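PDB 4K2E: transcriptional activator HlyU from Vibrio cholerae, which binds DNA as a winged-helix transcription factor of the ArsR family and up-regulates expression of the hemolysin gene hlyA. Local coordinates for residues A[73-79]-A[89-93]. Sequence-based numbering, arbitrary orientation.
Sequences RRDGLVN and YTLSS
Tyr89 sets its CG beside its own backbone N (chi1 -82°), which carries the ring past Val78 to the side chain of Arg73; Arg73, bent at chi2 and chi3, brings its guanidinium round to the phenol oxygen. NH1 of Arg73 lies 2.8 Å from OH of Tyr89, but the N-H points poorly at the oxygen and the bond is weak, with guanidinium and ring planes 64° apart. Arginine suits this exposed end of helix 62-74 because its methylenes, CG and CD, also pack beside the tyrosine. Val78 meets the ring in its plane, at the edge, CG1 standing 3.3 Å from CD2 of Tyr89; a short beta-branched side chain reaches the ring edge from the neighbouring strand, and it also touches Leu44.

Asn79 and Thr90 form an antiparallel hydrogen-bonded pair: N of Asn79 reaches O of Thr90 at 2.8 Å, and N of Thr90 returns to O of Asn79 at 2.9 Å. Their side chains share one face of the sheet, where ND2 of Asn79 comes against CA and CB of Ser92. Past the strand, N of Ser92 donates to O of Leu77 (3.1 Å) from above the carbonyl plane. OG of Ser92 approaches O of Gly76 at 2.4 Å, too close for an ordinary hydrogen bond, so its exact length is doubtful. Gly76 closes helix 62-74 in a Schellman motif, whose positive phi glycine adopts readily, while Leu77 turns inward against Leu28 and Val96.

This is the base of the wing in the winged-helix fold, where helix 62-74, most of which belongs to the predicted helix-turn-helix, gives way to the hairpin. Three backbone bonds supply the main polar grip, possibly helped by the serine hydroxyl, so the helix-to-wing turn is tied to the returning strand chiefly through main-chain atoms, with the arginine-tyrosine bond a weaker outer link.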
loop_
_atom_site.group_PDB
_atom_site.type_symbol
_atom_site.label_atom_id
_atom_site.label_comp_id
_atom_site.label_asym_id
_atom_site.label_seq_id
_atom_site.Cartn_x
_atom_site.Cartn_y
_atom_site.Cartn_z
ATOM N N ARG A 73 -5.058 -6.712 -13.704
ATOM C CA ARG A 73 -4.941 -6.375 -15.133
ATOM C C ARG A 73 -5.555 -4.971 -15.340
ATOM O O ARG A 73 -4.972 -4.095 -15.975
ATOM C CB ARG A 73 -5.675 -7.396 -16.019
ATOM C CG ARG A 73 -4.974 -8.766 -16.104
ATOM C CD ARG A 73 -5.172 -9.506 -17.445
ATOM N NE ARG A 73 -6.552 -9.633 -17.907
ATOM C CZ ARG A 73 -7.436 -10.448 -17.351
ATOM N NH1 ARG A 73 -7.106 -11.186 -16.294
ATOM N NH2 ARG A 73 -8.647 -10.523 -17.840
ATOM N N ARG A 74 -6.738 -4.784 -14.780
ATOM C CA ARG A 74 -7.507 -3.568 -14.997
ATOM C C ARG A 74 -6.739 -2.327 -14.500
ATOM O O ARG A 74 -6.700 -1.302 -15.185
ATOM C CB ARG A 74 -8.857 -3.665 -14.287
ATOM C CG ARG A 74 -9.661 -2.377 -14.354
ATOM C CD ARG A 74 -11.055 -2.564 -13.814
ATOM N NE ARG A 74 -11.021 -3.027 -12.436
ATOM C CZ ARG A 74 -11.492 -4.198 -12.019
ATOM N NH1 ARG A 74 -12.045 -5.062 -12.879
ATOM N NH2 ARG A 74 -11.422 -4.507 -10.733
ATOM N N ASP A 75 -6.073 -2.453 -13.358
ATOM C CA ASP A 75 -5.342 -1.309 -12.819
ATOM C C ASP A 75 -3.895 -1.221 -13.245
ATOM O O ASP A 75 -3.174 -0.330 -12.810
ATOM C CB ASP A 75 -5.495 -1.241 -11.298
ATOM C CG ASP A 75 -6.865 -0.794 -10.905
ATOM O OD1 ASP A 75 -7.479 -0.134 -11.745
ATOM O OD2 ASP A 75 -7.344 -1.125 -9.805
ATOM N N GLY A 76 -3.465 -2.144 -14.099
ATOM C CA GLY A 76 -2.162 -2.057 -14.733
ATOM C C GLY A 76 -0.987 -2.558 -13.921
ATOM O O GLY A 76 0.137 -2.112 -14.145
ATOM N N LEU A 77 -1.219 -3.484 -12.988
ATOM C CA LEU A 77 -0.144 -3.921 -12.089
ATOM C C LEU A 77 0.563 -5.161 -12.670
ATOM O O LEU A 77 1.618 -5.581 -12.197
ATOM C CB LEU A 77 -0.688 -4.252 -10.711
ATOM C CG LEU A 77 -0.914 -2.986 -9.838
ATOM C CD1 LEU A 77 -2.254 -2.383 -10.088
ATOM C CD2 LEU A 77 -0.750 -3.350 -8.403
ATOM N N VAL A 78 -0.043 -5.712 -13.704
ATOM C CA VAL A 78 0.362 -7.013 -14.213
ATOM C C VAL A 78 0.255 -7.043 -15.742
ATOM O O VAL A 78 -0.609 -6.382 -16.323
ATOM C CB VAL A 78 -0.565 -8.010 -13.497
ATOM C CG1 VAL A 78 -1.424 -8.745 -14.407
ATOM C CG2 VAL A 78 0.167 -8.771 -12.401
ATOM N N ASN A 79 1.168 -7.760 -16.400
ATOM C CA ASN A 79 1.101 -7.988 -17.844
ATOM C C ASN A 79 0.845 -9.459 -18.142
ATOM O O ASN A 79 1.184 -10.342 -17.339
ATOM C CB ASN A 79 2.403 -7.592 -18.544
ATOM C CG ASN A 79 2.628 -6.090 -18.575
ATOM O OD1 ASN A 79 1.705 -5.307 -18.815
ATOM N ND2 ASN A 79 3.869 -5.685 -18.348
ATOM N N TYR A 89 1.641 -14.537 -16.380
ATOM C CA TYR A 89 1.561 -13.203 -15.781
ATOM C C TYR A 89 2.931 -12.706 -15.332
ATOM O O TYR A 89 3.738 -13.504 -14.849
ATOM C CB TYR A 89 0.635 -13.271 -14.562
ATOM C CG TYR A 89 -0.818 -13.196 -14.940
ATOM C CD1 TYR A 89 -1.489 -14.291 -15.481
ATOM C CD2 TYR A 89 -1.514 -12.016 -14.792
ATOM C CE1 TYR A 89 -2.831 -14.190 -15.853
ATOM C CE2 TYR A 89 -2.836 -11.907 -15.147
ATOM C CZ TYR A 89 -3.498 -12.991 -15.664
ATOM O OH TYR A 89 -4.815 -12.829 -16.008
ATOM N N THR A 90 3.188 -11.402 -15.472
ATOM C CA THR A 90 4.395 -10.798 -14.892
ATOM C C THR A 90 4.005 -9.454 -14.251
ATOM O O THR A 90 2.957 -8.907 -14.571
ATOM C CB THR A 90 5.446 -10.473 -15.947
ATOM O OG1 THR A 90 4.794 -9.962 -17.105
ATOM C CG2 THR A 90 6.247 -11.703 -16.350
ATOM N N LEU A 91 4.858 -8.893 -13.399
ATOM C CA LEU A 91 4.596 -7.518 -12.901
ATOM C C LEU A 91 4.813 -6.539 -14.031
ATOM O O LEU A 91 5.615 -6.796 -14.940
ATOM C CB LEU A 91 5.552 -7.177 -11.771
ATOM C CG LEU A 91 5.425 -8.064 -10.540
ATOM C CD1 LEU A 91 6.386 -7.585 -9.442
ATOM C CD2 LEU A 91 3.993 -8.099 -10.001
ATOM N N SER A 92 4.151 -5.390 -13.954
ATOM C CA SER A 92 4.162 -4.423 -15.034
ATOM C C SER A 92 5.031 -3.207 -14.721
ATOM O O SER A 92 6.148 -3.077 -15.216
ATOM C CB SER A 92 2.746 -3.916 -15.274
ATOM O OG SER A 92 2.381 -3.011 -14.228
ATOM N N SER A 93 4.494 -2.318 -13.898
ATOM C CA SER A 93 5.052 -0.975 -13.735
ATOM C C SER A 93 6.296 -0.927 -12.861
ATOM O O SER A 93 6.513 -1.808 -12.032
ATOM C CB SER A 93 3.998 -0.045 -13.138
ATOM O OG SER A 93 3.711 -0.401 -11.797
#